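Local atomic coordinates of type IV secretion system protein DotB (Yersinia pseudotuberculosis IP 31758, PDB entry 6GEF), a protein that probably hydrolyses ATP to drive a type IVb secretion system, as a P-loop ATPase of the GSP E family. Residues H51-I56 with I64-K69; M181-T186 with I323-L328; N292-M297 with E365-V370; V329-G334 with D387-G392; L379-L384 with H393-L398. All coordinates share one frame; numbering follows the deposited sequence.

Overall arrangement
From the N terminus, interaction 1 closes a short hairpin loop in the antiparallel sheet and is complete before the others begin. Interaction 2 closes a loop of 136 residues by placing strand 179-183 beside strand 320-330. Interaction 3 crosses it, packing helix 293-302, which lies against these strands, on helix 362-372. Interaction 4 crosses interaction 3 in turn and joins the end of strand 320-330 to the loop between the last two helices. Interaction 5 crosses interaction 4 and closes the hairpin of those helices. None is nested inside another. Lys69 and Arg330 connect interactions 1 and 4 across the two sheets, and Thr327 touches Leu398, linking interactions 2 and 5.

Interaction 1: H51-I56 with I64-K69; sequences HEASDI and ISAKVK
Antiparallel backbones bring Ile56 opposite Ala66 as a non-hydrogen-bonded pair, with their CA atoms 3.8 Å apart, while toward the end of helix 38-50 the chain turns a corner at Ser54 and the ladder becomes irregular. Two backbone bonds hold this part: Ser54 N donates to Lys67 O over 2.9 Å, and Lys67 N donates to Asp55 O. On one face, the methyl of Ala53 touches both CB of Ala66 (3.6 Å) and CG2 of Val68 (3.4 Å). Ile56 carries its CG1 anti to the backbone N (chi1 163°), which brings CD1 to within 3.6 Å of Ile64 CG2. Phe48 of helix 38-50 covers Ile56, Ile64 and Ala66.

The hydroxyl of Ser54 lies 3.0 Å from Lys67 O and 2.7 Å from Asp55 OD1, close enough to either for its proton. Lys67 runs out extended on the Asp55 side, but its NZ stays 5.5 Å from Asp55 OD1 and instead bonds Asn258 and Thr256 of the second subunit. The chemistry thus divides by face: apolar groups join the hairpin to its own helix, whereas the lysine amine is used between subunits, where the nearby carboxylate would probably favour its charge.

Interaction 2: M181-T186 with I323-L328; sequences MVAGKT and IMAQTL
Met181 and Ala183 meet Met324 and Gln326 through backbone bonds of a parallel ladder, in which Met181, Val182 and Ala183 pair with Ile323, Met324 and Ala325. Met324 N reaches Met181 O at 2.7 Å, and Gln326 N bonds Ala183 O at 3.0 Å. The bond between them, from Ala183 N to Met324 O, is modelled too short for its length to be trusted.

On one face Met181 and Ile323 run alongside each other in the same sense, with Met181 SD 4.1 Å from Ile323 CD1. The methyls of Ala183 and Ala325 follow on that face, CB to CB 4.1 Å. Val182 and Met324 occupy the reverse face, where Val182 CG1 lies 4.1 Å from Met324 CB.

Further out, Val296 and Leu300 of helix 293-302 pack on Met181, and Thr193 and Phe194 of helix 187-203 pack on Val182. Gln326 has CG between its backbone N and carbonyl carbon (chi1 51°) and then extends, presenting OE1 to the Thr193 hydroxyl. Gly184, with backbone angles that only glycine tolerates well, stands at the start of a probable Walker A P-loop. Buried apolar faces and paired amides therefore fix the strand from which this loop departs, while the Gln326 amide ties strand 320-330 to helix 187-203.

Interaction 3: N292-M297 with E365-V370; sequences NCSAVM and EVRRLV
Val366 supplies the tight part of this helix pair: its CG1, placed between the backbone N and the carbonyl carbon (chi1 85°), points at the backbone of the opposing helix and lies 3.4 Å from Ser294 CA. The same methyl is 4.3 Å from Met297 CB, so one branch spans almost a full turn of helix 293-302. Beside it, CB of Cys293 lies 4.1 Å from Val370 CG1, although the modelled position of that valine methyl is doubtful. The short segments run nearly antiparallel, at 153°, and their axes approach to 8.6 Å.

The outer side is looser and polar. Arg367 leaves its helix with CG anti to the backbone N and bends at chi3 (58°), which carries NH1 toward Ser294. Ser294 OG sits at the edge of the guanidinium, in its plane and beside NH1, yet the angle is too poor for a hydrogen bond. The partly exposed guanidinium thus lies at the margin of the apolar contact.

Beneath the pair lies the mixed sheet. Ile323 of strand 320-330 packs under Cys293, Val296 and Met297, while Leu343 of strand 336-344 supports Val370 and Leu369, and helix 347-355 flanks Leu369 and Glu365.

Interaction 4: V329-G334 with D387-G392; sequences VRKTDG and DGIIDG
The type I beta turn from Lys331 to Gly334, which links strands 320-330 and 336-344, docks through Lys331 and Thr332 on the loop between helices 377-386 and 392-400. Thr332 N donates to Ile389 O at 3.1 Å, with an angle of 148° at the hydrogen. Its hydroxyl adds a weak, long bond to Gly388 O, while its CG2 methyl approaches Asp391 OD1 to 3.5 Å as the two side chains pass in opposed senses.

The aliphatic chain of Lys331 lies across Ile389: CG2 of the isoleucine touches CG of the lysine at 3.4 Å and CE at 3.5 Å. That methyl is anti to the backbone N of Ile389, which directs it at the lysine. Deeper in, Val329 CG2 meets Ile390 CG2 at 4.1 Å.

Just before the turn, Arg330 takes Gly334 O side-on with NE (3.0 Å) and NH2 (3.1 Å), the oxygen lying close to the guanidinium plane; NH2 also bonds Lys69 O. The two bonds to one oxygen tie the arginine across the ends of the turn. On the facing loop, Gly388 has positive phi and is the C-prime residue of a Schellman motif closing helix 377-386. The contact therefore joins a beta-hairpin turn to the Schellman-terminated connection of a helical hairpin.

Interaction 5: L379-L384 with H393-L398; sequences LEAERL and HVAKRL
Apolar packing carries the contact between Ala381 and Leu398, on two helices whose short segments run nearly antiparallel (163°) with axes 8.2 Å apart. Leu398 has CG anti to its backbone N (chi1 177°), which lays the branched end over Ala381: CD2 is 3.5 Å from Ala381 CA and 3.6 Å from Ala381 CB. CD2 also meets CD2 of Leu384 at 4.2 Å, where the two leucine side chains cross at about a right angle. Next to this cluster the methyls of Ala381 and Ala395 are in contact, CB to CB 4.1 Å. The small side chains allow the backbones to come close, the CA atoms of the two alanines lying 4.7 Å apart.

Contacts with backbone atoms are of the van der Waals kind. The Ala381 methyl sits against Ala395 O, and the Ala395 methyl lies 3.9 Å from Ala381 O.

Polar bonds lead outward, as none crosses between the segments. Of the Glu380 side chain, CG comes to 4.3 Å from Leu398 CD2, and the carboxylate turns to Arg340, where OE2 accepts from the backbone N. Ala339 of the same strand, 336-344, packs under Glu380, Leu384 and Leu398. Between these two segments the helices meet through apolar and van der Waals contact, while the Glu380 carboxylate links the first of them to strand 336-344.

Interaction 1: H51-I56 with I64-K69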
# COMPACT_ATOMS: atom_id res chain seq x y z
N HIS A 51 21.41 28.34 41.20
CA HIS A 51 21.82 27.00 41.62
C HIS A 51 22.33 26.13 40.47
O HIS A 51 22.72 25.00 40.73
CB HIS A 51 20.67 26.28 42.34
CG HIS A 51 20.44 26.76 43.74
ND1 HIS A 51 21.15 26.24 44.80
CD2 HIS A 51 19.60 27.68 44.25
CE1 HIS A 51 20.76 26.84 45.91
NE2 HIS A 51 19.82 27.71 45.60
N GLU A 52 22.31 26.64 39.24
CA GLU A 52 22.77 25.91 38.08
C GLU A 52 21.91 24.65 37.86
O GLU A 52 22.42 23.60 37.38
CB GLU A 52 24.27 25.54 38.15
CG GLU A 52 25.20 26.68 38.46
CD GLU A 52 25.24 27.69 37.30
OE1 GLU A 52 25.42 27.22 36.15
OE2 GLU A 52 25.08 28.93 37.52
N ALA A 53 20.61 24.78 38.04
CA ALA A 53 19.69 23.69 37.71
C ALA A 53 19.60 23.54 36.21
O ALA A 53 19.47 24.51 35.48
CB ALA A 53 18.31 23.97 38.29
N SER A 54 19.68 22.30 35.72
CA SER A 54 19.53 22.01 34.31
C SER A 54 18.06 22.07 33.89
O SER A 54 17.73 22.58 32.82
CB SER A 54 20.15 20.67 33.97
OG SER A 54 19.74 19.68 34.86
N ASP A 55 17.18 21.56 34.72
CA ASP A 55 15.76 21.41 34.37
C ASP A 55 14.91 21.84 35.55
O ASP A 55 15.28 21.63 36.70
CB ASP A 55 15.40 19.94 34.00
CG ASP A 55 16.43 19.28 33.10
OD1 ASP A 55 17.50 18.89 33.62
OD2 ASP A 55 16.20 19.22 31.88
N ILE A 56 13.79 22.46 35.25
CA ILE A 56 12.81 22.89 36.24
C ILE A 56 11.46 22.29 35.85
O ILE A 56 11.06 22.31 34.68
CB ILE A 56 12.71 24.43 36.34
CG1 ILE A 56 11.41 24.81 37.06
CG2 ILE A 56 12.77 25.07 35.01
CD1 ILE A 56 11.18 26.30 37.16
N ILE A 64 7.34 23.83 42.80
CA ILE A 64 8.24 23.99 41.69
C ILE A 64 9.57 23.30 41.99
O ILE A 64 10.24 23.67 42.92
CB ILE A 64 8.41 25.45 41.27
CG1 ILE A 64 7.15 25.99 40.65
CG2 ILE A 64 9.58 25.64 40.33
CD1 ILE A 64 7.29 27.42 40.14
N SER A 65 9.96 22.34 41.15
CA SER A 65 11.13 21.53 41.37
C SER A 65 12.09 21.69 40.20
O SER A 65 11.68 21.99 39.08
CB SER A 65 10.75 20.05 41.51
OG SER A 65 9.77 19.85 42.50
N ALA A 66 13.37 21.50 40.50
CA ALA A 66 14.41 21.61 39.48
C ALA A 66 15.43 20.49 39.70
O ALA A 66 15.67 20.08 40.84
CB ALA A 66 15.09 22.96 39.51
N LYS A 67 16.02 20.03 38.62
CA LYS A 67 17.17 19.16 38.67
C LYS A 67 18.45 20.01 38.74
O LYS A 67 19.11 20.28 37.76
CB LYS A 67 17.19 18.21 37.46
CG LYS A 67 16.19 17.09 37.57
CD LYS A 67 16.41 16.06 36.50
CE LYS A 67 15.44 14.88 36.62
NZ LYS A 67 15.57 14.02 35.41
N VAL A 68 18.78 20.41 39.94
CA VAL A 68 20.08 21.00 40.25
C VAL A 68 21.11 19.85 40.34
O VAL A 68 20.92 18.89 41.09
CB VAL A 68 20.05 21.78 41.55
CG1 VAL A 68 21.45 22.22 41.95
CG2 VAL A 68 19.12 22.97 41.44
N LYS A 69 22.16 19.96 39.53
CA LYS A 69 23.23 18.99 39.51
C LYS A 69 22.74 17.55 39.61
O LYS A 69 23.03 16.79 40.55
CB LYS A 69 24.26 19.32 40.60
CG LYS A 69 25.14 20.53 40.20
CD LYS A 69 25.46 21.37 41.46
CE LYS A 69 26.08 22.69 41.08
NZ LYS A 69 26.61 23.41 42.26

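Interaction 2: M181-T186 with I323-L328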
# COMPACT_ATOMS: atom_id res chain seq x y z
N MET A 181 34.28 10.02 17.34
CA MET A 181 33.03 9.64 17.97
C MET A 181 33.19 9.84 19.48
O MET A 181 34.18 9.38 20.07
CB MET A 181 32.68 8.18 17.68
CG MET A 181 32.55 7.89 16.20
SD MET A 181 32.84 6.15 15.73
CE MET A 181 31.54 5.36 16.56
N VAL A 182 32.22 10.50 20.10
CA VAL A 182 32.06 10.53 21.53
C VAL A 182 30.78 9.77 21.86
O VAL A 182 29.71 10.08 21.36
CB VAL A 182 32.02 11.96 22.12
CG1 VAL A 182 33.13 12.80 21.49
CG2 VAL A 182 30.69 12.60 21.87
N ALA A 183 30.89 8.76 22.73
CA ALA A 183 29.81 7.89 23.10
C ALA A 183 29.31 8.22 24.50
O ALA A 183 29.94 8.95 25.26
CB ALA A 183 30.25 6.43 23.03
N GLY A 184 28.14 7.66 24.82
CA GLY A 184 27.57 7.81 26.13
C GLY A 184 26.08 7.57 26.11
O GLY A 184 25.43 7.66 25.08
N LYS A 185 25.55 7.27 27.30
CA LYS A 185 24.10 7.21 27.49
C LYS A 185 23.48 8.58 27.60
O LYS A 185 22.41 8.83 27.03
CB LYS A 185 23.77 6.35 28.70
CG LYS A 185 23.87 7.10 30.03
CD LYS A 185 23.84 6.19 31.25
CE LYS A 185 23.23 6.89 32.46
NZ LYS A 185 22.86 5.91 33.53
N THR A 186 24.09 9.50 28.33
CA THR A 186 23.52 10.84 28.47
C THR A 186 23.44 11.52 27.11
O THR A 186 24.42 11.46 26.33
CB THR A 186 24.34 11.68 29.44
OG1 THR A 186 24.42 10.99 30.68
CG2 THR A 186 23.74 13.01 29.71
N ILE A 323 37.75 7.42 19.60
CA ILE A 323 36.50 7.03 20.21
C ILE A 323 36.55 7.45 21.67
O ILE A 323 37.39 6.96 22.44
CB ILE A 323 36.22 5.51 20.09
CG1 ILE A 323 36.12 5.10 18.63
CG2 ILE A 323 35.01 5.12 20.92
CD1 ILE A 323 35.15 3.97 18.34
N MET A 324 35.63 8.35 22.07
CA MET A 324 35.43 8.71 23.46
C MET A 324 34.05 8.25 23.90
O MET A 324 33.05 8.64 23.33
CB MET A 324 35.55 10.22 23.62
CG MET A 324 35.65 10.69 25.07
SD MET A 324 35.96 12.44 25.23
CE MET A 324 37.74 12.47 25.28
N ALA A 325 34.02 7.39 24.90
CA ALA A 325 32.86 7.27 25.80
C ALA A 325 33.06 8.15 27.03
O ALA A 325 34.15 8.25 27.55
CB ALA A 325 32.66 5.82 26.23
N GLN A 326 31.98 8.79 27.45
CA GLN A 326 31.96 9.59 28.67
C GLN A 326 30.71 9.36 29.45
O GLN A 326 29.65 9.14 28.87
CB GLN A 326 32.09 11.08 28.36
CG GLN A 326 31.08 11.56 27.30
CD GLN A 326 31.41 12.94 26.80
OE1 GLN A 326 32.54 13.42 26.96
NE2 GLN A 326 30.47 13.56 26.15
N THR A 327 30.84 9.30 30.77
CA THR A 327 29.70 9.17 31.68
C THR A 327 29.85 10.17 32.81
O THR A 327 30.95 10.62 33.12
CB THR A 327 29.60 7.73 32.22
OG1 THR A 327 28.36 7.54 32.89
CG2 THR A 327 30.69 7.45 33.23
N LEU A 328 28.74 10.47 33.45
CA LEU A 328 28.69 11.42 34.56
C LEU A 328 28.68 10.69 35.88
O LEU A 328 27.86 9.82 36.09
CB LEU A 328 27.46 12.33 34.44
CG LEU A 328 27.52 13.48 33.44
CD1 LEU A 328 26.34 14.39 33.64
CD2 LEU A 328 28.88 14.17 33.53

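Interaction 3: N292-M297 with E365-V370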
# COMPACT_ATOMS: atom_id res chain seq x y z
N ASN A 292 30.88 2.37 26.30
CA ASN A 292 32.34 2.40 26.20
C ASN A 292 32.73 1.97 24.81
O ASN A 292 31.94 1.42 24.04
CB ASN A 292 33.00 1.53 27.26
CG ASN A 292 32.79 0.04 26.99
OD1 ASN A 292 31.72 -0.51 27.03
ND2 ASN A 292 33.92 -0.62 26.68
N CYS A 293 34.01 2.17 24.49
CA CYS A 293 34.48 2.09 23.10
C CYS A 293 34.17 0.73 22.45
O CYS A 293 33.49 0.65 21.44
CB CYS A 293 35.94 2.41 22.99
SG CYS A 293 36.49 3.84 23.93
N SER A 294 34.55 -0.34 23.15
CA SER A 294 34.15 -1.68 22.77
C SER A 294 32.65 -1.74 22.42
O SER A 294 32.28 -2.24 21.35
CB SER A 294 34.46 -2.67 23.90
OG SER A 294 33.48 -3.72 23.96
N ALA A 295 31.83 -1.19 23.30
CA ALA A 295 30.38 -1.25 23.08
C ALA A 295 29.99 -0.46 21.85
O ALA A 295 29.01 -0.82 21.17
CB ALA A 295 29.63 -0.75 24.32
N VAL A 296 30.70 0.63 21.55
CA VAL A 296 30.40 1.42 20.37
C VAL A 296 30.73 0.64 19.13
O VAL A 296 29.98 0.62 18.12
CB VAL A 296 31.03 2.81 20.44
CG1 VAL A 296 31.79 2.96 21.73
CG2 VAL A 296 31.89 3.06 19.23
N MET A 297 31.92 0.05 19.07
CA MET A 297 32.27 -0.85 17.98
C MET A 297 31.20 -1.91 17.78
O MET A 297 30.61 -2.04 16.70
CB MET A 297 33.63 -1.48 18.24
CG MET A 297 34.64 -1.27 17.11
SD MET A 297 35.03 0.44 16.84
CE MET A 297 36.38 0.20 15.61
N GLU A 365 38.92 -6.99 20.97
CA GLU A 365 40.25 -6.51 20.66
C GLU A 365 40.38 -5.01 20.91
O GLU A 365 41.48 -4.52 21.22
CB GLU A 365 40.62 -6.84 19.20
CG GLU A 365 41.73 -7.86 19.05
CD GLU A 365 43.11 -7.27 19.16
OE1 GLU A 365 43.25 -6.09 18.77
OE2 GLU A 365 44.06 -7.94 19.59
N VAL A 366 39.29 -4.24 20.69
CA VAL A 366 39.34 -2.82 20.96
C VAL A 366 39.25 -2.50 22.46
O VAL A 366 39.77 -1.47 22.89
CB VAL A 366 38.27 -2.09 20.13
CG1 VAL A 366 36.95 -2.10 20.84
CG2 VAL A 366 38.69 -0.63 19.87
N ARG A 367 38.60 -3.34 23.23
CA ARG A 367 38.70 -3.26 24.68
C ARG A 367 40.12 -3.44 25.13
O ARG A 367 40.73 -2.56 25.75
CB ARG A 367 37.77 -4.30 25.33
CG ARG A 367 37.72 -4.19 26.85
CD ARG A 367 36.41 -4.70 27.41
NE ARG A 367 36.12 -6.07 27.06
CZ ARG A 367 35.29 -6.47 26.09
NH1 ARG A 367 34.64 -5.57 25.35
NH2 ARG A 367 35.14 -7.78 25.84
N ARG A 368 40.69 -4.61 24.87
CA ARG A 368 42.14 -4.80 25.02
C ARG A 368 42.93 -3.55 24.61
O ARG A 368 43.74 -3.04 25.36
CB ARG A 368 42.58 -6.01 24.18
CG ARG A 368 43.64 -6.87 24.87
CD ARG A 368 44.63 -7.41 23.87
NE ARG A 368 45.24 -6.36 23.06
CZ ARG A 368 45.81 -6.54 21.87
NH1 ARG A 368 45.89 -7.76 21.35
NH2 ARG A 368 46.31 -5.51 21.21
N LEU A 369 42.64 -3.04 23.41
CA LEU A 369 43.47 -1.96 22.87
C LEU A 369 43.30 -0.67 23.65
O LEU A 369 44.26 0.12 23.73
CB LEU A 369 43.16 -1.77 21.38
CG LEU A 369 43.91 -2.67 20.41
CD1 LEU A 369 43.08 -2.97 19.16
CD2 LEU A 369 45.22 -2.03 20.01
N VAL A 370 42.13 -0.40 24.18
CA VAL A 370 41.94 0.74 25.07
C VAL A 370 42.69 0.51 26.36
O VAL A 370 43.31 1.44 26.91
CB VAL A 370 40.45 1.05 25.29
CG1 VAL A 370 39.66 0.94 23.99
CG2 VAL A 370 39.87 0.14 26.33

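Interaction 4: V329-G334 with D387-G392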
# COMPACT_ATOMS: atom_id res chain seq x y z
N VAL A 329 29.62 11.03 36.75
CA VAL A 329 29.74 10.43 38.07
C VAL A 329 29.68 11.53 39.13
O VAL A 329 29.73 12.73 38.84
CB VAL A 329 31.05 9.61 38.19
CG1 VAL A 329 31.04 8.46 37.19
CG2 VAL A 329 32.25 10.48 38.03
N ARG A 330 29.53 11.12 40.38
CA ARG A 330 29.24 12.01 41.49
C ARG A 330 30.53 12.32 42.22
O ARG A 330 31.22 11.40 42.73
CB ARG A 330 28.27 11.32 42.47
CG ARG A 330 27.58 12.27 43.42
CD ARG A 330 26.11 12.45 43.08
NE ARG A 330 25.73 13.86 42.94
CZ ARG A 330 24.74 14.29 42.16
NH1 ARG A 330 23.97 13.43 41.45
NH2 ARG A 330 24.49 15.60 42.10
N LYS A 331 30.89 13.59 42.27
CA LYS A 331 32.01 14.04 43.09
C LYS A 331 31.65 13.93 44.57
O LYS A 331 30.51 14.13 44.97
CB LYS A 331 32.37 15.48 42.75
CG LYS A 331 33.77 15.66 42.18
CD LYS A 331 34.20 17.12 42.20
CE LYS A 331 35.70 17.23 42.54
NZ LYS A 331 36.17 18.52 43.06
N THR A 332 32.64 13.63 45.39
CA THR A 332 32.58 13.93 46.81
C THR A 332 32.11 15.37 47.03
O THR A 332 31.31 15.64 47.93
CB THR A 332 33.97 13.74 47.45
OG1 THR A 332 34.89 14.73 46.94
CG2 THR A 332 34.51 12.36 47.14
N ASP A 333 32.61 16.30 46.20
CA ASP A 333 32.14 17.67 46.25
C ASP A 333 30.62 17.80 46.11
O ASP A 333 30.05 18.77 46.54
CB ASP A 333 32.83 18.48 45.13
CG ASP A 333 32.25 19.86 44.95
OD1 ASP A 333 31.97 20.49 46.01
OD2 ASP A 333 32.01 20.28 43.79
N GLY A 334 29.99 16.77 45.53
CA GLY A 334 28.55 16.75 45.35
C GLY A 334 28.14 16.92 43.89
O GLY A 334 27.09 16.43 43.48
N ASP A 387 43.00 11.45 43.15
CA ASP A 387 42.81 12.87 43.38
C ASP A 387 41.67 13.19 44.32
O ASP A 387 41.25 14.35 44.40
CB ASP A 387 42.63 13.61 42.06
CG ASP A 387 43.82 13.38 41.12
OD1 ASP A 387 44.57 12.40 41.32
OD2 ASP A 387 43.98 14.18 40.17
N GLY A 388 41.13 12.19 45.03
CA GLY A 388 40.05 12.44 45.96
C GLY A 388 38.78 13.02 45.37
O GLY A 388 37.96 13.56 46.08
N ILE A 389 38.64 12.94 44.04
CA ILE A 389 37.51 13.53 43.37
C ILE A 389 36.25 12.67 43.52
O ILE A 389 35.14 13.21 43.59
CB ILE A 389 37.84 13.82 41.90
CG1 ILE A 389 38.88 14.95 41.82
CG2 ILE A 389 36.59 14.18 41.10
CD1 ILE A 389 38.92 15.69 40.50
N ILE A 390 36.38 11.35 43.55
CA ILE A 390 35.27 10.44 43.65
C ILE A 390 35.50 9.47 44.80
O ILE A 390 36.65 9.19 45.18
CB ILE A 390 35.03 9.68 42.32
CG1 ILE A 390 36.11 8.62 42.10
CG2 ILE A 390 34.94 10.63 41.15
CD1 ILE A 390 35.92 7.80 40.83
N ASP A 391 34.43 8.93 45.32
CA ASP A 391 34.49 7.93 46.37
C ASP A 391 34.97 6.60 45.80
O ASP A 391 34.93 6.36 44.58
CB ASP A 391 33.15 7.72 47.05
CG ASP A 391 32.32 9.01 47.12
OD1 ASP A 391 32.36 9.80 46.12
OD2 ASP A 391 31.61 9.20 48.13
N GLY A 392 35.42 5.71 46.67
CA GLY A 392 35.85 4.40 46.26
C GLY A 392 34.74 3.56 45.62
O GLY A 392 34.99 2.79 44.70

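Interaction 5: L379-L384 with H393-L398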
# COMPACT_ATOMS: atom_id res chain seq x y z
N LEU A 379 41.20 3.10 34.57
CA LEU A 379 42.23 4.09 34.78
C LEU A 379 41.64 5.45 35.11
O LEU A 379 42.22 6.20 35.91
CB LEU A 379 43.15 4.20 33.54
CG LEU A 379 44.39 5.08 33.70
CD1 LEU A 379 45.56 4.27 34.21
CD2 LEU A 379 44.72 5.74 32.37
N GLU A 380 40.52 5.82 34.52
CA GLU A 380 39.88 7.08 34.84
C GLU A 380 39.35 7.08 36.26
O GLU A 380 39.48 8.08 36.99
CB GLU A 380 38.77 7.40 33.84
CG GLU A 380 38.12 8.75 34.05
CD GLU A 380 38.96 9.89 33.48
OE1 GLU A 380 40.20 9.83 33.57
OE2 GLU A 380 38.38 10.85 32.92
N ALA A 381 38.72 5.97 36.68
CA ALA A 381 38.24 5.87 38.05
C ALA A 381 39.40 5.89 39.05
O ALA A 381 39.29 6.50 40.11
CB ALA A 381 37.39 4.62 38.23
N GLU A 382 40.49 5.23 38.72
CA GLU A 382 41.67 5.25 39.59
C GLU A 382 42.25 6.65 39.68
O GLU A 382 42.61 7.11 40.77
CB GLU A 382 42.74 4.27 39.07
CG GLU A 382 43.89 4.12 40.01
CD GLU A 382 45.25 4.32 39.37
OE1 GLU A 382 45.41 3.84 38.24
OE2 GLU A 382 46.09 5.00 40.02
N ARG A 383 42.33 7.37 38.56
CA ARG A 383 42.88 8.72 38.57
C ARG A 383 42.01 9.70 39.36
O ARG A 383 42.52 10.40 40.21
CB ARG A 383 43.05 9.22 37.13
CG ARG A 383 44.47 9.61 36.75
CD ARG A 383 45.09 10.53 37.80
NE ARG A 383 44.77 11.93 37.52
CZ ARG A 383 45.68 12.91 37.47
NH1 ARG A 383 46.96 12.66 37.68
NH2 ARG A 383 45.29 14.16 37.22
N LEU A 384 40.69 9.65 39.11
CA LEU A 384 39.78 10.49 39.87
C LEU A 384 39.82 10.15 41.36
O LEU A 384 39.81 11.05 42.20
CB LEU A 384 38.36 10.36 39.33
CG LEU A 384 38.01 11.19 38.09
CD1 LEU A 384 39.17 11.25 37.12
CD2 LEU A 384 36.76 10.66 37.42
N HIS A 393 33.52 3.74 46.09
CA HIS A 393 32.38 3.04 45.50
C HIS A 393 32.12 3.52 44.09
O HIS A 393 32.14 2.73 43.13
CB HIS A 393 31.14 3.21 46.38
CG HIS A 393 31.27 2.58 47.74
ND1 HIS A 393 30.65 1.40 48.07
CD2 HIS A 393 31.98 2.95 48.84
CE1 HIS A 393 30.95 1.08 49.31
NE2 HIS A 393 31.76 2.00 49.80
N VAL A 394 31.89 4.81 43.91
CA VAL A 394 31.69 5.36 42.58
C VAL A 394 32.87 5.07 41.67
O VAL A 394 32.70 4.86 40.48
CB VAL A 394 31.40 6.90 42.65
CG1 VAL A 394 30.31 7.19 43.66
CG2 VAL A 394 32.64 7.66 42.99
N ALA A 395 34.07 5.01 42.22
CA ALA A 395 35.24 4.62 41.44
C ALA A 395 35.12 3.19 40.97
O ALA A 395 35.36 2.89 39.79
CB ALA A 395 36.52 4.82 42.25
N LYS A 396 34.74 2.27 41.86
CA LYS A 396 34.52 0.89 41.47
C LYS A 396 33.47 0.77 40.34
O LYS A 396 33.74 0.16 39.32
CB LYS A 396 34.10 0.06 42.68
CG LYS A 396 33.47 -1.30 42.35
CD LYS A 396 32.85 -1.92 43.58
CE LYS A 396 32.70 -3.42 43.39
NZ LYS A 396 34.01 -4.14 43.52
N ARG A 397 32.33 1.40 40.55
CA ARG A 397 31.28 1.37 39.53
C ARG A 397 31.78 1.94 38.23
O ARG A 397 31.39 1.48 37.14
CB ARG A 397 30.03 2.09 40.02
CG ARG A 397 29.35 1.37 41.19
CD ARG A 397 27.90 1.84 41.31
NE ARG A 397 27.77 3.28 41.65
CZ ARG A 397 28.06 3.80 42.85
NH1 ARG A 397 28.45 2.99 43.85
NH2 ARG A 397 27.94 5.09 43.04
N LEU A 398 32.61 2.98 38.27
CA LEU A 398 33.17 3.56 37.04
C LEU A 398 34.10 2.58 36.33
O LEU A 398 34.07 2.46 35.12
CB LEU A 398 33.87 4.87 37.36
CG LEU A 398 34.57 5.56 36.19
CD1 LEU A 398 33.63 5.74 35.02
CD2 LEU A 398 35.19 6.87 36.57